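Local coordinates for protein L-ribulose 3-epimerase (Mesorhizobium loti, PDB 3VYL) that catalyses the epimerisation of ketoses at C3, acting efficiently on L-ribulose and less well on substrates such as D-psicose and D-tagatose, and binds manganese, at residues S15-L20 with I47-K52; T136-G141 with G171-F176; N155-A160 with L164-D169. All coordinates share one frame; numbering follows the deposited sequence.

Contact 1 (S15-L20 with I47-K52)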
loop_
_atom_site.group_PDB
_atom_site.type_symbol
_atom_site.label_atom_id
_atom_site.label_comp_id
_atom_site.label_asym_id
_atom_site.label_seq_id
_atom_site.Cartn_x
_atom_site.Cartn_y
_atom_site.Cartn_z
ATOM N N SER A 15 -32.716 23.352 -6.736
ATOM C CA SER A 15 -33.906 22.945 -5.987
ATOM C C SER A 15 -35.186 22.850 -6.835
ATOM O O SER A 15 -36.236 22.461 -6.324
ATOM C CB SER A 15 -34.147 23.905 -4.821
ATOM O OG SER A 15 -33.194 23.717 -3.794
ATOM N N ALA A 16 -35.114 23.204 -8.116
ATOM C CA ALA A 16 -36.273 23.049 -9.001
ATOM C C ALA A 16 -36.820 21.618 -8.916
ATOM O O ALA A 16 -36.043 20.663 -8.869
ATOM C CB ALA A 16 -35.900 23.403 -10.431
ATOM N N GLN A 17 -38.143 21.470 -8.882
ATOM C CA GLN A 17 -38.774 20.147 -8.716
ATOM C C GLN A 17 -38.442 19.164 -9.848
ATOM O O GLN A 17 -38.419 17.953 -9.640
ATOM C CB GLN A 17 -40.298 20.274 -8.535
ATOM C CG GLN A 17 -41.036 18.970 -8.190
ATOM C CD GLN A 17 -40.770 18.429 -6.776
ATOM O OE1 GLN A 17 -40.785 17.210 -6.553
ATOM N NE2 GLN A 17 -40.541 19.329 -5.817
ATOM N N SER A 18 -38.186 19.697 -11.035
ATOM C CA SER A 18 -37.796 18.894 -12.187
ATOM C C SER A 18 -36.350 18.386 -12.046
ATOM O O SER A 18 -36.018 17.282 -12.489
ATOM C CB SER A 18 -38.007 19.712 -13.470
ATOM O OG SER A 18 -36.819 19.853 -14.234
ATOM N N GLU A 19 -35.502 19.209 -11.427
ATOM C CA GLU A 19 -34.113 18.856 -11.128
ATOM C C GLU A 19 -33.983 17.907 -9.935
ATOM O O GLU A 19 -33.157 16.995 -9.962
ATOM C CB GLU A 19 -33.277 20.121 -10.892
ATOM C CG GLU A 19 -32.824 20.804 -12.168
ATOM C CD GLU A 19 -31.907 19.925 -12.994
ATOM O OE1 GLU A 19 -30.703 19.847 -12.677
ATOM O OE2 GLU A 19 -32.391 19.300 -13.956
ATOM N N LEU A 20 -34.790 18.134 -8.896
ATOM C CA LEU A 20 -34.877 17.240 -7.740
ATOM C C LEU A 20 -35.374 15.856 -8.153
ATOM O O LEU A 20 -34.952 14.834 -7.609
ATOM C CB LEU A 20 -35.811 17.827 -6.685
ATOM C CG LEU A 20 -35.338 19.022 -5.843
ATOM C CD1 LEU A 20 -36.442 19.457 -4.886
ATOM C CD2 LEU A 20 -34.059 18.729 -5.065
ATOM N N ILE A 47 -42.017 19.842 0.083
ATOM C CA ILE A 47 -41.341 18.860 0.937
ATOM C C ILE A 47 -42.032 17.487 1.016
ATOM O O ILE A 47 -41.380 16.445 0.860
ATOM C CB ILE A 47 -41.116 19.443 2.353
ATOM C CG1 ILE A 47 -40.055 20.545 2.300
ATOM C CG2 ILE A 47 -40.725 18.355 3.352
ATOM C CD1 ILE A 47 -39.945 21.337 3.583
ATOM N N GLY A 48 -43.339 17.488 1.267
ATOM C CA GLY A 48 -44.098 16.251 1.424
ATOM C C GLY A 48 -44.171 15.486 0.121
ATOM O O GLY A 48 -44.154 14.254 0.111
ATOM N N ARG A 49 -44.260 16.228 -0.979
ATOM C CA ARG A 49 -44.219 15.649 -2.311
ATOM C C ARG A 49 -42.872 14.951 -2.503
ATOM O O ARG A 49 -42.818 13.799 -2.946
ATOM C CB ARG A 49 -44.436 16.741 -3.370
ATOM C CG ARG A 49 -43.861 16.435 -4.747
ATOM C CD ARG A 49 -44.800 15.583 -5.587
ATOM N NE ARG A 49 -45.785 16.401 -6.295
ATOM C CZ ARG A 49 -45.623 16.880 -7.527
ATOM N NH1 ARG A 49 -46.576 17.615 -8.086
ATOM N NH2 ARG A 49 -44.512 16.624 -8.208
ATOM N N LEU A 50 -41.796 15.661 -2.153
ATOM C CA LEU A 50 -40.436 15.146 -2.245
ATOM C C LEU A 50 -40.303 13.861 -1.424
ATOM O O LEU A 50 -39.884 12.823 -1.954
ATOM C CB LEU A 50 -39.440 16.193 -1.738
ATOM C CG LEU A 50 -38.091 16.450 -2.427
ATOM C CD1 LEU A 50 -37.095 16.862 -1.357
ATOM C CD2 LEU A 50 -37.550 15.281 -3.239
ATOM N N ALA A 51 -40.681 13.936 -0.145
ATOM C CA ALA A 51 -40.641 12.784 0.753
ATOM C C ALA A 51 -41.404 11.580 0.202
ATOM O O ALA A 51 -40.979 10.431 0.379
ATOM C CB ALA A 51 -41.167 13.161 2.127
ATOM N N LYS A 52 -42.519 11.853 -0.472
ATOM C CA LYS A 52 -43.351 10.807 -1.042
ATOM C C LYS A 52 -42.682 10.243 -2.281
ATOM O O LYS A 52 -42.835 9.061 -2.597
ATOM C CB LYS A 52 -44.749 11.338 -1.383
ATOM C CG LYS A 52 -45.883 10.318 -1.240
ATOM C CD LYS A 52 -45.998 9.323 -2.400
ATOM C CE LYS A 52 -46.234 9.996 -3.753
ATOM N NZ LYS A 52 -47.580 10.630 -3.879
#
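Q17 and L20, in the first turn of helix 17-30, face R49 and L50, in the first turn of helix 47-57, where two consecutive outer helices of the TIM barrel lie next to each other. The apolar part of the contact is a single leucine pair. L20 points CD1 at the branch carbon CG of L50, 4.2 Å away; L50 leaves its helix more obliquely, and the end of its side chain closes the distance. L50, a buried residue, also touches L98 of helix 78-98.

The backbone contribution stays within each helix. A16, the N-cap residue, accepts at its carbonyl O from L20 N at 2.8 Å, which fixes the turn carrying both Q17 and L20.

The polar part is contact without bonding. Q17 has CG anti to the backbone N (chi1 -173°), which extends it toward the other helix, while R49, bent at chi2 and chi3, crosses Q17 obliquely. Amide and guanidinium planes stand 73° apart. Q17 OE1 is 3.7 Å from R49 CG but 4.1 Å from R49 NH2, so the oxygen lies nearer to the aliphatic root of the arginine than to its charged end.

Contact 2 (T136-G141 with G171-F176); sequences TAKAAG and GSDNIF
Two nitrogens that are both donors lie side by side where N174 meets K138: the side-chain ND2 of N174 lies 3.2 Å from the backbone N of K138, and two donors cannot bond to one another. The ND2 of N174 has acceptors of its own. It gives hydrogen bonds to the carbonyl O of A134, in the same helix as K138, and to that of V142, just past the helix end. A134 is four residues ahead of K138, so the closeness of the two nitrogens would be consistent with the usual helical geometry, in which K138 N also turns to A134 O. A chi1 of -159° carries the N174 amide away from its own backbone N and toward helix 120-139. Its ND2 also rests on methyl CB of A137, 3.7 Å away.

A salt bridge lies beside this buried amide, between two exposed residues. K138, bent at chi3, brings NZ to 3.1 Å from D173 OD2, on the syn lone pair, the side of the other oxygen; K138 CE follows at 3.5 Å from the same OD2.

Both backbones turn here. Helix 120-139 ends in a Schellman motif at G141 with positive phi, and S172 OG accepts from N174 N at 2.8 Å in an ST turn, with an N-H...O angle of 171°. That turn leads into strand 175-180, which pairs with strand 143-147.

The chemistry implies a division of labour: N174 ties the strand's approach to the helix end through two carbonyls, while the charged pair adds a bond at the surface.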
loop_
_atom_site.group_PDB
_atom_site.type_symbol
_atom_site.label_atom_id
_atom_site.label_comp_id
_atom_site.label_asym_id
_atom_site.label_seq_id
_atom_site.Cartn_x
_atom_site.Cartn_y
_atom_site.Cartn_z
ATOM N N THR A 136 -33.368 18.272 20.741
ATOM C CA THR A 136 -34.346 18.641 19.716
ATOM C C THR A 136 -34.356 17.574 18.638
ATOM O O THR A 136 -35.422 17.144 18.182
ATOM C CB THR A 136 -34.014 19.994 19.058
ATOM O OG1 THR A 136 -34.109 21.045 20.026
ATOM C CG2 THR A 136 -34.962 20.286 17.897
ATOM N N ALA A 137 -33.160 17.145 18.243
ATOM C CA ALA A 137 -33.004 16.142 17.199
ATOM C C ALA A 137 -33.602 14.791 17.618
ATOM O O ALA A 137 -34.310 14.144 16.828
ATOM C CB ALA A 137 -31.532 16.004 16.819
ATOM N N LYS A 138 -33.333 14.381 18.857
ATOM C CA LYS A 138 -33.876 13.121 19.375
ATOM C C LYS A 138 -35.401 13.109 19.256
ATOM O O LYS A 138 -35.973 12.213 18.627
ATOM C CB LYS A 138 -33.446 12.882 20.831
ATOM C CG LYS A 138 -33.564 11.429 21.272
ATOM C CD LYS A 138 -33.444 11.259 22.779
ATOM C CE LYS A 138 -31.995 11.294 23.245
ATOM N NZ LYS A 138 -31.808 10.622 24.561
ATOM N N ALA A 139 -36.032 14.130 19.846
ATOM C CA ALA A 139 -37.483 14.322 19.775
ATOM C C ALA A 139 -38.011 14.217 18.349
ATOM O O ALA A 139 -39.095 13.665 18.126
ATOM C CB ALA A 139 -37.885 15.644 20.404
ATOM N N ALA A 140 -37.244 14.715 17.381
ATOM C CA ALA A 140 -37.666 14.639 15.984
ATOM C C ALA A 140 -37.362 13.290 15.321
ATOM O O ALA A 140 -37.693 13.074 14.154
ATOM C CB ALA A 140 -37.073 15.789 15.187
ATOM N N GLY A 141 -36.749 12.379 16.076
ATOM C CA GLY A 141 -36.395 11.043 15.571
ATOM C C GLY A 141 -35.200 11.058 14.630
ATOM O O GLY A 141 -35.201 10.366 13.606
ATOM N N GLY A 171 -21.805 15.315 26.558
ATOM C CA GLY A 171 -22.576 14.467 27.446
ATOM C C GLY A 171 -23.759 13.820 26.762
ATOM O O GLY A 171 -24.530 13.103 27.399
ATOM N N SER A 172 -23.909 14.061 25.466
ATOM C CA SER A 172 -25.045 13.519 24.742
ATOM C C SER A 172 -24.860 12.081 24.266
ATOM O O SER A 172 -23.738 11.590 24.123
ATOM C CB SER A 172 -25.407 14.406 23.558
ATOM O OG SER A 172 -26.428 13.787 22.790
ATOM N N ASP A 173 -25.988 11.422 24.022
ATOM C CA ASP A 173 -26.025 10.122 23.374
ATOM C C ASP A 173 -26.817 10.175 22.058
ATOM O O ASP A 173 -27.298 9.146 21.570
ATOM C CB ASP A 173 -26.606 9.064 24.318
ATOM C CG ASP A 173 -27.989 9.438 24.852
ATOM O OD1 ASP A 173 -28.177 9.359 26.089
ATOM O OD2 ASP A 173 -28.884 9.806 24.049
ATOM N N ASN A 174 -26.970 11.377 21.500
ATOM C CA ASN A 174 -27.524 11.521 20.156
ATOM C C ASN A 174 -26.559 12.261 19.219
ATOM O O ASN A 174 -26.926 12.709 18.128
ATOM C CB ASN A 174 -28.909 12.173 20.183
ATOM C CG ASN A 174 -29.704 11.889 18.919
ATOM O OD1 ASN A 174 -29.565 10.822 18.318
ATOM N ND2 ASN A 174 -30.523 12.848 18.498
ATOM N N ILE A 175 -25.314 12.380 19.658
ATOM C CA ILE A 175 -24.276 12.954 18.820
ATOM C C ILE A 175 -23.232 11.895 18.449
ATOM O O ILE A 175 -22.535 11.351 19.311
ATOM C CB ILE A 175 -23.638 14.203 19.466
ATOM C CG1 ILE A 175 -24.689 15.304 19.631
ATOM C CG2 ILE A 175 -22.482 14.711 18.614
ATOM C CD1 ILE A 175 -24.255 16.450 20.517
ATOM N N PHE A 176 -23.153 11.603 17.156
ATOM C CA PHE A 176 -22.191 10.643 16.627
ATOM C C PHE A 176 -21.177 11.301 15.685
ATOM O O PHE A 176 -21.207 12.517 15.475
ATOM C CB PHE A 176 -22.926 9.496 15.929
ATOM C CG PHE A 176 -23.884 8.765 16.821
ATOM C CD1 PHE A 176 -23.417 7.905 17.818
ATOM C CD2 PHE A 176 -25.262 8.934 16.675
ATOM C CE1 PHE A 176 -24.304 7.232 18.645
ATOM C CE2 PHE A 176 -26.151 8.261 17.505
ATOM C CZ PHE A 176 -25.670 7.411 18.488
#

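Contact 3 (N155-A160 with L164-D169)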
loop_
_atom_site.group_PDB
_atom_site.type_symbol
_atom_site.label_atom_id
_atom_site.label_comp_id
_atom_site.label_asym_id
_atom_site.label_seq_id
_atom_site.Cartn_x
_atom_site.Cartn_y
_atom_site.Cartn_z
ATOM N N ASN A 155 -11.674 24.830 11.907
ATOM C CA ASN A 155 -10.531 24.834 12.761
ATOM C C ASN A 155 -10.704 24.065 14.021
ATOM O O ASN A 155 -9.869 24.086 14.861
ATOM C CB ASN A 155 -10.044 26.239 13.031
ATOM C CG ASN A 155 -10.977 27.025 13.867
ATOM O OD1 ASN A 155 -12.096 26.680 14.033
ATOM N ND2 ASN A 155 -10.511 28.097 14.377
ATOM N N LEU A 156 -11.803 23.366 14.151
ATOM C CA LEU A 156 -12.078 22.721 15.393
ATOM C C LEU A 156 -11.929 21.229 15.381
ATOM O O LEU A 156 -11.074 20.713 16.012
ATOM C CB LEU A 156 -13.481 23.088 15.856
ATOM C CG LEU A 156 -13.895 23.016 17.312
ATOM C CD1 LEU A 156 -13.030 23.883 18.162
ATOM C CD2 LEU A 156 -15.317 23.475 17.422
ATOM N N LEU A 157 -12.777 20.538 14.664
ATOM C CA LEU A 157 -12.690 19.101 14.637
ATOM C C LEU A 157 -12.143 18.573 13.357
ATOM O O LEU A 157 -12.849 18.432 12.407
ATOM C CB LEU A 157 -14.057 18.504 14.858
ATOM C CG LEU A 157 -14.937 19.032 15.955
ATOM C CD1 LEU A 157 -16.229 18.305 15.912
ATOM C CD2 LEU A 157 -14.322 18.842 17.299
ATOM N N ASN A 158 -10.878 18.223 13.389
ATOM C CA ASN A 158 -10.166 17.783 12.218
ATOM C C ASN A 158 -9.789 16.355 12.359
ATOM O O ASN A 158 -9.350 15.761 11.456
ATOM C CB ASN A 158 -8.891 18.610 11.984
ATOM C CG ASN A 158 -9.154 20.077 11.823
ATOM O OD1 ASN A 158 -10.053 20.481 11.139
ATOM N ND2 ASN A 158 -8.374 20.862 12.463
ATOM N N THR A 159 -9.951 15.815 13.536
ATOM C CA THR A 159 -9.477 14.466 13.835
ATOM C C THR A 159 -10.564 13.622 14.512
ATOM O O THR A 159 -11.352 14.144 15.309
ATOM C CB THR A 159 -8.166 14.577 14.641
ATOM O OG1 THR A 159 -7.055 14.265 13.781
ATOM C CG2 THR A 159 -8.133 13.679 15.861
ATOM N N ALA A 160 -10.645 12.332 14.177
ATOM C CA ALA A 160 -11.663 11.454 14.789
ATOM C C ALA A 160 -11.552 11.426 16.314
ATOM O O ALA A 160 -12.563 11.381 17.013
ATOM C CB ALA A 160 -11.597 10.049 14.225
ATOM N N LEU A 164 -14.388 12.354 19.181
ATOM C CA LEU A 164 -14.608 11.500 20.354
ATOM C C LEU A 164 -14.577 12.295 21.656
ATOM O O LEU A 164 -15.518 12.232 22.439
ATOM C CB LEU A 164 -13.561 10.389 20.383
ATOM C CG LEU A 164 -13.846 8.972 19.873
ATOM C CD1 LEU A 164 -15.148 8.827 19.092
ATOM C CD2 LEU A 164 -12.669 8.459 19.061
ATOM N N ALA A 165 -13.505 13.054 21.862
ATOM C CA ALA A 165 -13.363 13.938 23.013
ATOM C C ALA A 165 -14.467 14.976 23.045
ATOM O O ALA A 165 -15.092 15.206 24.087
ATOM C CB ALA A 165 -12.011 14.634 22.985
ATOM N N PHE A 166 -14.700 15.609 21.898
ATOM C CA PHE A 166 -15.748 16.609 21.790
ATOM C C PHE A 166 -17.104 16.023 22.189
ATOM O O PHE A 166 -17.793 16.600 23.021
ATOM C CB PHE A 166 -15.796 17.195 20.382
ATOM C CG PHE A 166 -16.793 18.297 20.225
ATOM C CD1 PHE A 166 -16.451 19.612 20.545
ATOM C CD2 PHE A 166 -18.075 18.029 19.765
ATOM C CE1 PHE A 166 -17.368 20.639 20.395
ATOM C CE2 PHE A 166 -18.992 19.052 19.612
ATOM C CZ PHE A 166 -18.635 20.356 19.931
ATOM N N ILE A 167 -17.466 14.885 21.596
ATOM C CA ILE A 167 -18.703 14.190 21.929
ATOM C C ILE A 167 -18.775 13.909 23.431
ATOM O O ILE A 167 -19.790 14.195 24.080
ATOM C CB ILE A 167 -18.847 12.880 21.141
ATOM C CG1 ILE A 167 -19.118 13.187 19.664
ATOM C CG2 ILE A 167 -19.963 12.032 21.738
ATOM C CD1 ILE A 167 -19.273 11.966 18.784
ATOM N N GLU A 168 -17.679 13.377 23.968
ATOM C CA GLU A 168 -17.525 13.131 25.393
ATOM C C GLU A 168 -17.966 14.357 26.187
ATOM O O GLU A 168 -18.756 14.238 27.118
ATOM C CB GLU A 168 -16.061 12.811 25.685
ATOM C CG GLU A 168 -15.804 11.775 26.760
ATOM C CD GLU A 168 -14.355 11.302 26.752
ATOM O OE1 GLU A 168 -13.763 11.156 27.850
ATOM O OE2 GLU A 168 -13.802 11.084 25.645
ATOM N N ASP A 169 -17.473 15.533 25.793
ATOM C CA ASP A 169 -17.787 16.803 26.461
ATOM C C ASP A 169 -19.246 17.250 26.345
ATOM O O ASP A 169 -19.726 17.998 27.201
ATOM C CB ASP A 169 -16.863 17.918 25.961
ATOM C CG ASP A 169 -15.421 17.708 26.376
ATOM O OD1 ASP A 169 -15.145 16.730 27.099
ATOM O OD2 ASP A 169 -14.558 18.518 25.979
#
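A160 O accepts the backbone N-H of L164 at 3.0 Å, an i to i+4 bond in the first turn of helix 160-170. It is nearly straight, with an N-H...O angle of 174°. The L164 side chain lies against the same carbonyl oxygen, its CD2 being 3.6 Å from A160 O.

Q162, within this turn, takes at OE1 the backbone N-H of N158 and, weakly, that of T159, the N-cap residue, which ties the loop to the start of the helix. A160 N donates to E188 OE2, beyond helix 181-187, linking the helix start to that region.

The apolar part joins L157 to F166, whose side chains cross at about a right angle. The F166 ring swings toward the loop at a chi1 of -176°. L157 CD2 lies 3.8 Å from F166 CB, at the root of the ring, while L157 CD1 sits over one ring face, 4.2 Å above the plane and displaced toward the rim.

This loop leads from strand 143-147 into the next helix of the TIM barrel, with the L157 side chain about 8 Å from that of the manganese ligand E147 and about 13 Å from the manganese ion. L157 and F166 both reach L146 on strand 143-147, and W123 of helix 120-139 packs on L157 and meets F166 edge-to-face. A160 and L164 touch L179 and L177 of strand 175-180, so the contact lies against both strands and helix 120-139.

Overall arrangement
The three contacts lie on one eight-stranded parallel TIM barrel. Contact 1 comes first along the chain and joins helices 17-30 and 47-57; it is remote from the others, its centre 27 Å from that of contact 2 and 35 Å from that of contact 3. Contacts 1 and 3 lie on opposite sides of the chain's centre. Contacts 2 and 3 have centres 17 Å apart and touch, I167 CD1 packing against I175 O at 3.4 Å. All of contact 3 falls in sequence between the two segments of contact 2, so both belong to the run from helix 120-139 through strand 143-147 and helix 160-170 to strand 175-180. These two strands also bring the manganese ligands E147 and D180.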